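Local coordinates for protein pyrethroid hydrolase (PDB 5Y57) that hydrolyses pyrethroid insecticides such as cypermethrin and permethrin at their ester bond, as a member of the alpha/beta hydrolase superfamily, at residues A[84-89]-A[179-184]; A[75-80]-A[99-104]; A[8-13]-A[36-41]. One frame throughout, in Å; residues are numbered along the deposited sequence.

Interaction 1 of 3, residues A[84-89]-A[179-184]. With PMS (phenylmethanesulfonic acid), chain G.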
loop_
_atom_site.group_PDB
_atom_site.type_symbol
_atom_site.label_atom_id
_atom_site.label_comp_id
_atom_site.label_asym_id
_atom_site.label_seq_id
_atom_site.Cartn_x
_atom_site.Cartn_y
_atom_site.Cartn_z
ATOM N N ILE A 84 -1.411 -5.244 -4.122
ATOM C CA ILE A 84 -0.505 -5.349 -5.272
ATOM C C ILE A 84 -0.020 -6.782 -5.421
ATOM O O ILE A 84 0.207 -7.245 -6.541
ATOM C CB ILE A 84 0.678 -4.358 -5.209
ATOM C CG1 ILE A 84 1.700 -4.762 -4.160
ATOM C CG2 ILE A 84 0.199 -2.925 -5.014
ATOM C CD1 ILE A 84 2.971 -3.971 -4.272
ATOM N N SER A 85 0.067 -7.532 -4.314
ATOM C CA SER A 85 0.452 -8.934 -4.416
ATOM C C SER A 85 -0.686 -9.770 -4.993
ATOM O O SER A 85 -0.450 -10.708 -5.762
ATOM C CB SER A 85 0.880 -9.467 -3.045
ATOM O OG SER A 85 1.828 -8.615 -2.423
ATOM N N TRP A 86 -1.931 -9.463 -4.617
ATOM C CA TRP A 86 -3.056 -10.151 -5.244
ATOM C C TRP A 86 -3.105 -9.857 -6.747
ATOM O O TRP A 86 -3.231 -10.773 -7.566
ATOM C CB TRP A 86 -4.369 -9.759 -4.551
ATOM C CG TRP A 86 -5.549 -10.593 -4.977
ATOM C CD1 TRP A 86 -6.102 -11.651 -4.300
ATOM C CD2 TRP A 86 -6.318 -10.440 -6.178
ATOM N NE1 TRP A 86 -7.153 -12.170 -5.016
ATOM C CE2 TRP A 86 -7.309 -11.439 -6.168
ATOM C CE3 TRP A 86 -6.253 -9.560 -7.270
ATOM C CZ2 TRP A 86 -8.228 -11.582 -7.200
ATOM C CZ3 TRP A 86 -7.184 -9.695 -8.297
ATOM C CH2 TRP A 86 -8.149 -10.702 -8.255
ATOM N N LEU A 87 -3.004 -8.584 -7.125
ATOM C CA LEU A 87 -3.019 -8.202 -8.546
ATOM C C LEU A 87 -1.872 -8.833 -9.326
ATOM O O LEU A 87 -2.056 -9.277 -10.463
ATOM C CB LEU A 87 -2.947 -6.689 -8.669
ATOM C CG LEU A 87 -4.211 -5.930 -8.270
ATOM C CD1 LEU A 87 -3.870 -4.512 -7.872
ATOM C CD2 LEU A 87 -5.229 -5.946 -9.374
ATOM N N ALA A 88 -0.678 -8.861 -8.737
ATOM C CA ALA A 88 0.471 -9.444 -9.416
ATOM C C ALA A 88 0.160 -10.851 -9.884
ATOM O O ALA A 88 0.457 -11.221 -11.025
ATOM C CB ALA A 88 1.678 -9.455 -8.486
ATOM N N GLN A 89 -0.485 -11.634 -9.023
ATOM C CA GLN A 89 -0.708 -13.040 -9.316
ATOM C C GLN A 89 -1.733 -13.210 -10.417
ATOM O O GLN A 89 -1.640 -14.163 -11.203
ATOM C CB GLN A 89 -1.144 -13.770 -8.034
ATOM C CG GLN A 89 -2.000 -14.996 -8.259
ATOM C CD GLN A 89 -1.228 -16.095 -8.942
ATOM O OE1 GLN A 89 0.001 -16.160 -8.830
ATOM N NE2 GLN A 89 -1.932 -16.950 -9.678
ATOM N N PHE A 179 -7.326 -7.612 5.026
ATOM C CA PHE A 179 -6.567 -8.080 6.170
ATOM C C PHE A 179 -6.545 -9.586 6.264
ATOM O O PHE A 179 -5.655 -10.136 6.917
ATOM C CB PHE A 179 -7.145 -7.533 7.464
ATOM C CG PHE A 179 -6.765 -6.126 7.753
ATOM C CD1 PHE A 179 -5.604 -5.841 8.461
ATOM C CD2 PHE A 179 -7.579 -5.086 7.349
ATOM C CE1 PHE A 179 -5.264 -4.545 8.756
ATOM C CE2 PHE A 179 -7.250 -3.791 7.633
ATOM C CZ PHE A 179 -6.100 -3.511 8.343
ATOM N N GLY A 180 -7.487 -10.257 5.614
ATOM C CA GLY A 180 -7.690 -11.657 5.893
ATOM C C GLY A 180 -7.405 -12.581 4.740
ATOM O O GLY A 180 -7.432 -13.801 4.912
ATOM N N THR A 181 -7.118 -12.023 3.581
ATOM C CA THR A 181 -6.900 -12.804 2.376
ATOM C C THR A 181 -5.427 -13.182 2.270
ATOM O O THR A 181 -4.556 -12.335 2.498
ATOM C CB THR A 181 -7.342 -12.020 1.137
ATOM O OG1 THR A 181 -8.760 -11.770 1.215
ATOM C CG2 THR A 181 -7.069 -12.811 -0.117
ATOM N N PRO A 182 -5.088 -14.431 2.008
ATOM C CA PRO A 182 -3.675 -14.777 1.924
ATOM C C PRO A 182 -3.123 -14.376 0.557
ATOM O O PRO A 182 -3.863 -14.072 -0.378
ATOM C CB PRO A 182 -3.664 -16.291 2.140
ATOM C CG PRO A 182 -4.999 -16.767 1.694
ATOM C CD PRO A 182 -5.955 -15.584 1.723
ATOM N N ASN A 183 -1.806 -14.300 0.491
ATOM C CA ASN A 183 -1.128 -13.938 -0.750
ATOM C C ASN A 183 -1.248 -15.088 -1.737
ATOM O O ASN A 183 -0.743 -16.182 -1.457
ATOM C CB ASN A 183 0.343 -13.627 -0.484
ATOM C CG ASN A 183 1.067 -13.113 -1.725
ATOM O OD1 ASN A 183 0.613 -13.301 -2.853
ATOM N ND2 ASN A 183 2.194 -12.450 -1.511
ATOM N N PRO A 184 -1.863 -14.890 -2.899
ATOM C CA PRO A 184 -1.979 -15.975 -3.879
ATOM C C PRO A 184 -0.806 -16.103 -4.840
ATOM O O PRO A 184 -0.879 -16.928 -5.758
ATOM C CB PRO A 184 -3.241 -15.574 -4.652
ATOM C CG PRO A 184 -3.306 -14.076 -4.536
ATOM C CD PRO A 184 -2.371 -13.625 -3.448
HETATM C C PMS G . -1.582 -0.177 8.021
HETATM S S PMS G . -2.016 0.909 6.819
HETATM C C1 PMS G . -2.609 -0.563 9.063
HETATM C C2 PMS G . -3.698 0.245 9.343
HETATM C C3 PMS G . -4.625 -0.147 10.307
HETATM C C4 PMS G . -4.450 -1.342 10.980
HETATM C C5 PMS G . -3.355 -2.153 10.688
HETATM C C6 PMS G . -2.427 -1.763 9.740
HETATM O O2S PMS G . -2.919 0.408 5.829
HETATM O O1S PMS G . -2.411 2.214 7.266
#
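Thr-181, Asn-183 and Pro-184 lie against Trp-86, Ser-85 and Gln-89 on one flank of helix 80-90. The segment 179-184 starts beside the ligand. There the edge of the Phe-179 ring, at CE1, comes within 3.6 Å of PMS C5. Thr-181 makes a looser contact, with its CG2 methyl 4.4 Å from Trp-86 CD1. Its hydroxyl OG1 turns back along the chain and bonds to Val-177 O. Asn-183 holds CG anti to its backbone N (chi1 -174°), which carries the amide in beside the helix. Its ND2 passes 3.6 Å from Ser-85 CB, a van der Waals contact. The polar ends of this amide are used elsewhere: ND2 on Thr-106 O, and OD1 on Met-185 N in an Asx turn. Both partners fix the rotation of the amide. Pro-184 makes the main contact. Its ring crosses the Trp-86 side chain at about a right angle and meets the indole obliquely, with CG 3.7 Å from Trp-86 CD1. Gln-89 packs on the same proline, its CG 3.9 Å from Pro-184 CB. A bend at chi2 (67°) curls Gln-89 so that OE1 stands 3.3 Å from Pro-184 O. Both are acceptors, so this pair is no bond; OE1 instead takes the N-H of Glu-186. The contact thus joins helix 80-90 to the loop that follows helix 177-180. Ser-85 bonds to Tyr-100 of strand 95-101, Ile-84 and Leu-87 touch Ile-9 of strand 3-9, and Trp-86 also reaches helix 54-57.

Interaction 2 of 3, residues A[75-80]-A[99-104]; sequences LGHSLG and IYLTAV. With PMS (phenylmethanesulfonic acid), chain G.
The nucleophile elbow, Gly-76 to Gly-80 (GxSxG), is braced by the neighbouring strand end. In the conformer described, Ser-78 OG is bonded covalently to PMS S (1.6 Å), consistent with its being the nucleophile. It sits in a type II' turn with positive phi (55°), the strained backbone usual at such an elbow. Leu-79 N donates to PMS O2S (2.8 Å), as expected of an N-H of the oxyanion hole. Gly-76 N bonds to Ile-99 O (2.8 Å), and Leu-101 N to Gly-76 O (2.9 Å), both nearly along the C=O. A side chain on Gly-76 would run into Gly-80. Val-104 N reaches Ser-78 O (2.9 Å) from above the carbonyl plane, 36° out. Ser-78 N splits weak bonds between Leu-101 O and Thr-102 O. Leu-75 CD1 packs on Ile-99 CG2 at 3.7 Å. Thr-102 holds OG1 anti to its backbone N (chi1 -169°), with CG2 beside the His-77 ring. OG1 bonds to Asp-202 OD2, and His-77 NE2 to the backbone O of His-230; both partners probably form the charge relay with Ser-78. The paired strands sit between strands 3-9 and 194-199. Helix 237-248 covers Leu-75, Ile-99 and Leu-101, and helix 80-90 the Tyr-100 face.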
loop_
_atom_site.group_PDB
_atom_site.type_symbol
_atom_site.label_atom_id
_atom_site.label_comp_id
_atom_site.label_asym_id
_atom_site.label_seq_id
_atom_site.Cartn_x
_atom_site.Cartn_y
_atom_site.Cartn_z
ATOM N N LEU A 75 2.582 0.184 -6.922
ATOM C CA LEU A 75 3.020 0.537 -5.585
ATOM C C LEU A 75 1.841 0.388 -4.634
ATOM O O LEU A 75 0.733 0.870 -4.916
ATOM C CB LEU A 75 3.574 1.965 -5.535
ATOM C CG LEU A 75 4.071 2.532 -4.207
ATOM C CD1 LEU A 75 5.080 3.641 -4.452
ATOM C CD2 LEU A 75 2.927 3.085 -3.334
ATOM N N GLY A 76 2.087 -0.259 -3.521
ATOM C CA GLY A 76 1.118 -0.339 -2.441
ATOM C C GLY A 76 1.702 0.343 -1.223
ATOM O O GLY A 76 2.910 0.255 -0.982
ATOM N N HIS A 77 0.860 1.074 -0.495
ATOM C CA HIS A 77 1.271 1.652 0.781
ATOM C C HIS A 77 0.532 0.954 1.918
ATOM O O HIS A 77 -0.693 0.767 1.851
ATOM C CB HIS A 77 1.021 3.159 0.840
ATOM C CG HIS A 77 1.179 3.747 2.212
ATOM N ND1 HIS A 77 0.100 4.149 2.973
ATOM C CD2 HIS A 77 2.277 3.991 2.966
ATOM C CE1 HIS A 77 0.523 4.631 4.125
ATOM N NE2 HIS A 77 1.839 4.516 4.161
ATOM N N SER A 78 1.243 0.668 3.013
ATOM C CA SER A 78 0.619 0.131 4.227
ATOM C C SER A 78 -0.139 -1.125 3.823
ATOM O O SER A 78 0.468 -2.020 3.211
ATOM C CB SER A 78 -0.234 1.244 4.861
ATOM O OG SER A 78 -0.575 1.011 6.214
ATOM N N LEU A 79 -1.446 -1.207 4.047
ATOM C CA LEU A 79 -2.233 -2.378 3.662
ATOM C C LEU A 79 -2.372 -2.530 2.157
ATOM O O LEU A 79 -2.859 -3.567 1.690
ATOM C CB LEU A 79 -3.621 -2.299 4.299
ATOM C CG LEU A 79 -4.520 -3.519 4.228
ATOM C CD1 LEU A 79 -4.080 -4.463 5.305
ATOM C CD2 LEU A 79 -5.960 -3.060 4.391
ATOM N N GLY A 80 -1.958 -1.512 1.392
ATOM C CA GLY A 80 -2.030 -1.574 -0.048
ATOM C C GLY A 80 -1.206 -2.689 -0.639
ATOM O O GLY A 80 -1.526 -3.156 -1.728
ATOM N N ILE A 99 6.193 -2.319 -5.907
ATOM C CA ILE A 99 6.791 -1.463 -4.900
ATOM C C ILE A 99 5.970 -1.546 -3.621
ATOM O O ILE A 99 4.797 -1.135 -3.595
ATOM C CB ILE A 99 6.897 -0.009 -5.344
ATOM C CG1 ILE A 99 7.756 0.138 -6.597
ATOM C CG2 ILE A 99 7.492 0.816 -4.238
ATOM C CD1 ILE A 99 7.987 1.614 -6.883
ATOM N N TYR A 100 6.609 -2.001 -2.562
ATOM C CA TYR A 100 6.018 -2.076 -1.227
ATOM C C TYR A 100 6.545 -0.897 -0.407
ATOM O O TYR A 100 7.685 -0.898 0.060
ATOM C CB TYR A 100 6.343 -3.418 -0.580
ATOM C CG TYR A 100 5.740 -4.579 -1.313
ATOM C CD1 TYR A 100 6.351 -5.100 -2.444
ATOM C CD2 TYR A 100 4.551 -5.144 -0.891
ATOM C CE1 TYR A 100 5.806 -6.151 -3.128
ATOM C CE2 TYR A 100 3.988 -6.196 -1.583
ATOM C CZ TYR A 100 4.624 -6.691 -2.702
ATOM O OH TYR A 100 4.100 -7.757 -3.385
ATOM N N LEU A 101 5.711 0.107 -0.234
ATOM C CA LEU A 101 6.073 1.312 0.496
ATOM C C LEU A 101 5.567 1.234 1.931
ATOM O O LEU A 101 4.379 1.486 2.176
ATOM C CB LEU A 101 5.473 2.531 -0.197
ATOM C CG LEU A 101 5.645 3.895 0.465
ATOM C CD1 LEU A 101 7.097 4.062 0.856
ATOM C CD2 LEU A 101 5.290 4.897 -0.619
ATOM N N THR A 102 6.482 1.013 2.881
ATOM C CA THR A 102 6.181 0.565 4.250
ATOM C C THR A 102 4.856 -0.194 4.261
ATOM O O THR A 102 3.851 0.180 4.891
ATOM C CB THR A 102 6.280 1.729 5.247
ATOM O OG1 THR A 102 6.244 1.223 6.589
ATOM C CG2 THR A 102 5.190 2.827 5.023
ATOM N N ALA A 103 4.847 -1.260 3.488
ATOM C CA ALA A 103 3.637 -1.952 3.102
ATOM C C ALA A 103 3.706 -3.392 3.581
ATOM O O ALA A 103 4.774 -3.907 3.906
ATOM C CB ALA A 103 3.440 -1.911 1.580
ATOM N N VAL A 104 2.549 -4.045 3.590
ATOM C CA VAL A 104 2.449 -5.427 4.029
ATOM C C VAL A 104 2.938 -6.321 2.895
ATOM O O VAL A 104 2.303 -6.432 1.845
ATOM C CB VAL A 104 1.018 -5.777 4.456
ATOM C CG1 VAL A 104 0.962 -7.183 4.964
ATOM C CG2 VAL A 104 0.578 -4.838 5.539
HETATM C C PMS G . -1.582 -0.177 8.021
HETATM S S PMS G . -2.016 0.909 6.819
HETATM C C1 PMS G . -2.609 -0.563 9.063
HETATM C C2 PMS G . -3.698 0.245 9.343
HETATM C C3 PMS G . -4.625 -0.147 10.307
HETATM C C4 PMS G . -4.450 -1.342 10.980
HETATM C C5 PMS G . -3.355 -2.153 10.688
HETATM C C6 PMS G . -2.427 -1.763 9.740
HETATM O O2S PMS G . -2.919 0.408 5.829
HETATM O O1S PMS G . -2.411 2.214 7.266
#

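Interaction 3 of 3, residues A[8-13]-A[36-41]. With PMS (phenylmethanesulfonic acid), chain G.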
loop_
_atom_site.group_PDB
_atom_site.type_symbol
_atom_site.label_atom_id
_atom_site.label_comp_id
_atom_site.label_asym_id
_atom_site.label_seq_id
_atom_site.Cartn_x
_atom_site.Cartn_y
_atom_site.Cartn_z
ATOM N N LEU A 8 -0.358 3.897 -8.136
ATOM C CA LEU A 8 -0.158 4.056 -6.700
ATOM C C LEU A 8 -1.444 3.694 -5.973
ATOM O O LEU A 8 -2.511 4.223 -6.303
ATOM C CB LEU A 8 0.226 5.493 -6.344
ATOM C CG LEU A 8 1.195 6.151 -7.321
ATOM C CD1 LEU A 8 1.301 7.592 -6.971
ATOM C CD2 LEU A 8 2.566 5.443 -7.216
ATOM N N ILE A 9 -1.336 2.823 -4.976
ATOM C CA ILE A 9 -2.495 2.284 -4.272
ATOM C C ILE A 9 -2.416 2.652 -2.797
ATOM O O ILE A 9 -1.420 2.358 -2.124
ATOM C CB ILE A 9 -2.596 0.764 -4.468
ATOM C CG1 ILE A 9 -2.805 0.449 -5.947
ATOM C CG2 ILE A 9 -3.692 0.159 -3.581
ATOM C CD1 ILE A 9 -2.926 -1.046 -6.242
ATOM N N HIS A 10 -3.485 3.268 -2.297
ATOM C CA HIS A 10 -3.570 3.745 -0.930
ATOM C C HIS A 10 -3.675 2.578 0.068
ATOM O O HIS A 10 -4.017 1.447 -0.278
ATOM C CB HIS A 10 -4.783 4.659 -0.778
ATOM C CG HIS A 10 -6.081 3.976 -1.085
ATOM N ND1 HIS A 10 -6.643 3.032 -0.249
ATOM C CD2 HIS A 10 -6.906 4.066 -2.158
ATOM C CE1 HIS A 10 -7.764 2.584 -0.789
ATOM N NE2 HIS A 10 -7.944 3.194 -1.949
ATOM N N GLY A 11 -3.407 2.888 1.326
ATOM C CA GLY A 11 -3.587 1.947 2.418
ATOM C C GLY A 11 -4.963 2.075 3.066
ATOM O O GLY A 11 -5.871 2.725 2.549
ATOM N N ALA A 12 -5.106 1.444 4.236
ATOM C CA ALA A 12 -6.401 1.410 4.909
ATOM C C ALA A 12 -6.895 2.802 5.302
ATOM O O ALA A 12 -6.127 3.674 5.724
ATOM C CB ALA A 12 -6.313 0.513 6.141
ATOM N N LEU A 13 -8.203 2.999 5.185
ATOM C CA LEU A 13 -8.882 4.246 5.535
ATOM C C LEU A 13 -8.443 5.456 4.691
ATOM O O LEU A 13 -8.839 6.588 4.992
ATOM C CB LEU A 13 -8.712 4.570 7.024
ATOM C CG LEU A 13 -9.377 3.577 7.989
ATOM C CD1 LEU A 13 -8.738 3.633 9.376
ATOM C CD2 LEU A 13 -10.829 3.884 8.069
ATOM N N PRO A 36 -5.901 5.348 -8.044
ATOM C CA PRO A 36 -7.338 5.105 -7.986
ATOM C C PRO A 36 -7.808 4.814 -6.578
ATOM O O PRO A 36 -7.053 4.342 -5.726
ATOM C CB PRO A 36 -7.514 3.872 -8.872
ATOM C CG PRO A 36 -6.216 3.100 -8.642
ATOM C CD PRO A 36 -5.136 4.135 -8.401
ATOM N N ASP A 37 -9.080 5.113 -6.343
ATOM C CA ASP A 37 -9.761 4.635 -5.152
ATOM C C ASP A 37 -10.034 3.137 -5.313
ATOM O O ASP A 37 -10.538 2.692 -6.347
ATOM C CB ASP A 37 -11.072 5.409 -4.960
ATOM C CG ASP A 37 -10.879 6.836 -4.406
ATOM O OD1 ASP A 37 -9.817 7.171 -3.836
ATOM O OD2 ASP A 37 -11.839 7.634 -4.498
ATOM N N LEU A 38 -9.686 2.333 -4.311
ATOM C CA LEU A 38 -10.126 0.953 -4.377
ATOM C C LEU A 38 -11.618 0.895 -4.076
ATOM O O LEU A 38 -12.200 1.852 -3.580
ATOM C CB LEU A 38 -9.332 0.078 -3.403
ATOM C CG LEU A 38 -7.867 -0.142 -3.796
ATOM C CD1 LEU A 38 -7.070 -0.888 -2.722
ATOM C CD2 LEU A 38 -7.815 -0.904 -5.079
ATOM N N THR A 39 -12.239 -0.228 -4.417
ATOM C CA THR A 39 -13.641 -0.430 -4.089
ATOM C C THR A 39 -13.922 -0.062 -2.638
ATOM O O THR A 39 -13.200 -0.482 -1.725
ATOM C CB THR A 39 -14.038 -1.878 -4.355
ATOM O OG1 THR A 39 -13.683 -2.219 -5.698
ATOM C CG2 THR A 39 -15.517 -2.017 -4.216
ATOM N N GLY A 40 -14.978 0.734 -2.431
ATOM C CA GLY A 40 -15.407 1.128 -1.099
ATOM C C GLY A 40 -14.770 2.396 -0.582
ATOM O O GLY A 40 -15.149 2.873 0.492
ATOM N N HIS A 41 -13.810 2.963 -1.311
ATOM C CA HIS A 41 -13.063 4.115 -0.833
ATOM C C HIS A 41 -13.507 5.399 -1.515
ATOM O O HIS A 41 -12.713 6.340 -1.645
ATOM C CB HIS A 41 -11.559 3.888 -1.032
ATOM C CG HIS A 41 -10.962 2.917 -0.068
ATOM N ND1 HIS A 41 -10.187 3.310 1.001
ATOM C CD2 HIS A 41 -11.037 1.570 -0.002
ATOM C CE1 HIS A 41 -9.800 2.243 1.677
ATOM N NE2 HIS A 41 -10.308 1.176 1.092
HETATM C C PMS G . -1.582 -0.177 8.021
HETATM S S PMS G . -2.016 0.909 6.819
HETATM C C1 PMS G . -2.609 -0.563 9.063
HETATM C C2 PMS G . -3.698 0.245 9.343
HETATM C C3 PMS G . -4.625 -0.147 10.307
HETATM C C4 PMS G . -4.450 -1.342 10.980
HETATM C C5 PMS G . -3.355 -2.153 10.688
HETATM C C6 PMS G . -2.427 -1.763 9.740
HETATM O O2S PMS G . -2.919 0.408 5.829
HETATM O O1S PMS G . -2.411 2.214 7.266
HETATM O O HOH W 1 -4.611 4.873 -4.607
#
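A bridging water is gripped from both segments. It donates to Leu-8 O (2.8 Å) and to Pro-36 O (2.7 Å), and it accepts a weak bond from His-10 N. The water thus joins the end of strand 3-9 to the loop 36-41. The His-10 ring bridges the two segments next to it. Its chi1 of 60° places CG in the crowded position between backbone N and carbonyl carbon, and this turns the imidazole toward the loop. Leu-38 N donates to His-10 NE2 over 3.1 Å, almost straight and only slightly tilted from the ring plane. The other ring nitrogen of His-10, ND1, donates to Gly-11 O at 2.9 Å. Two bonds therefore fix the rotation of the imidazole. The ring also meets His-41, with its CE1 3.1 Å above the His-41 plane and over the centre of that ring. The planes make 43°, so the pair is oblique, and the packing is tight. His-41 is held in turn by Asn-14 and Tyr-57. With an alanine here instead of His-10, Leu-38 N is likely to be left without its acceptor and Gly-11 O without this donor, and a gap would probably open over His-41. Ile-9 CG2 and Leu-38 CD1 close the contact at 3.6 Å. Beyond Gly-11, Ala-12 N donates to PMS O2S over 2.9 Å. A side chain on Gly-11 would clash with that oxygen. Together with the N-H of Leu-79 this gives the pair of backbone donors characteristic of the oxyanion hole in alpha/beta hydrolases, which it probably is here.

Overall arrangement
From the N terminus, interaction 3 comes first: 8-13 holds the end of strand 3-9 and the loop after it, and the loop 36-41 closes back on it after strand 32-34. Nothing of the other two lies inside that stretch. Interactions 1 and 2 cross. Segment 75-80 leads into helix 80-90, which carries 84-89. Segment 99-104 then closes the beta-alpha-beta unit, and 179-184 returns much later to close interaction 1 on the helix. Strand 3-9 is the neighbour of 71-77 in the central parallel sheet, so interactions 2 and 3 are joined by backbone hydrogen bonds from Ile-9 to Leu-75 and His-77. Ser-85 and Tyr-100 link interactions 1 and 2. All three reach PMS.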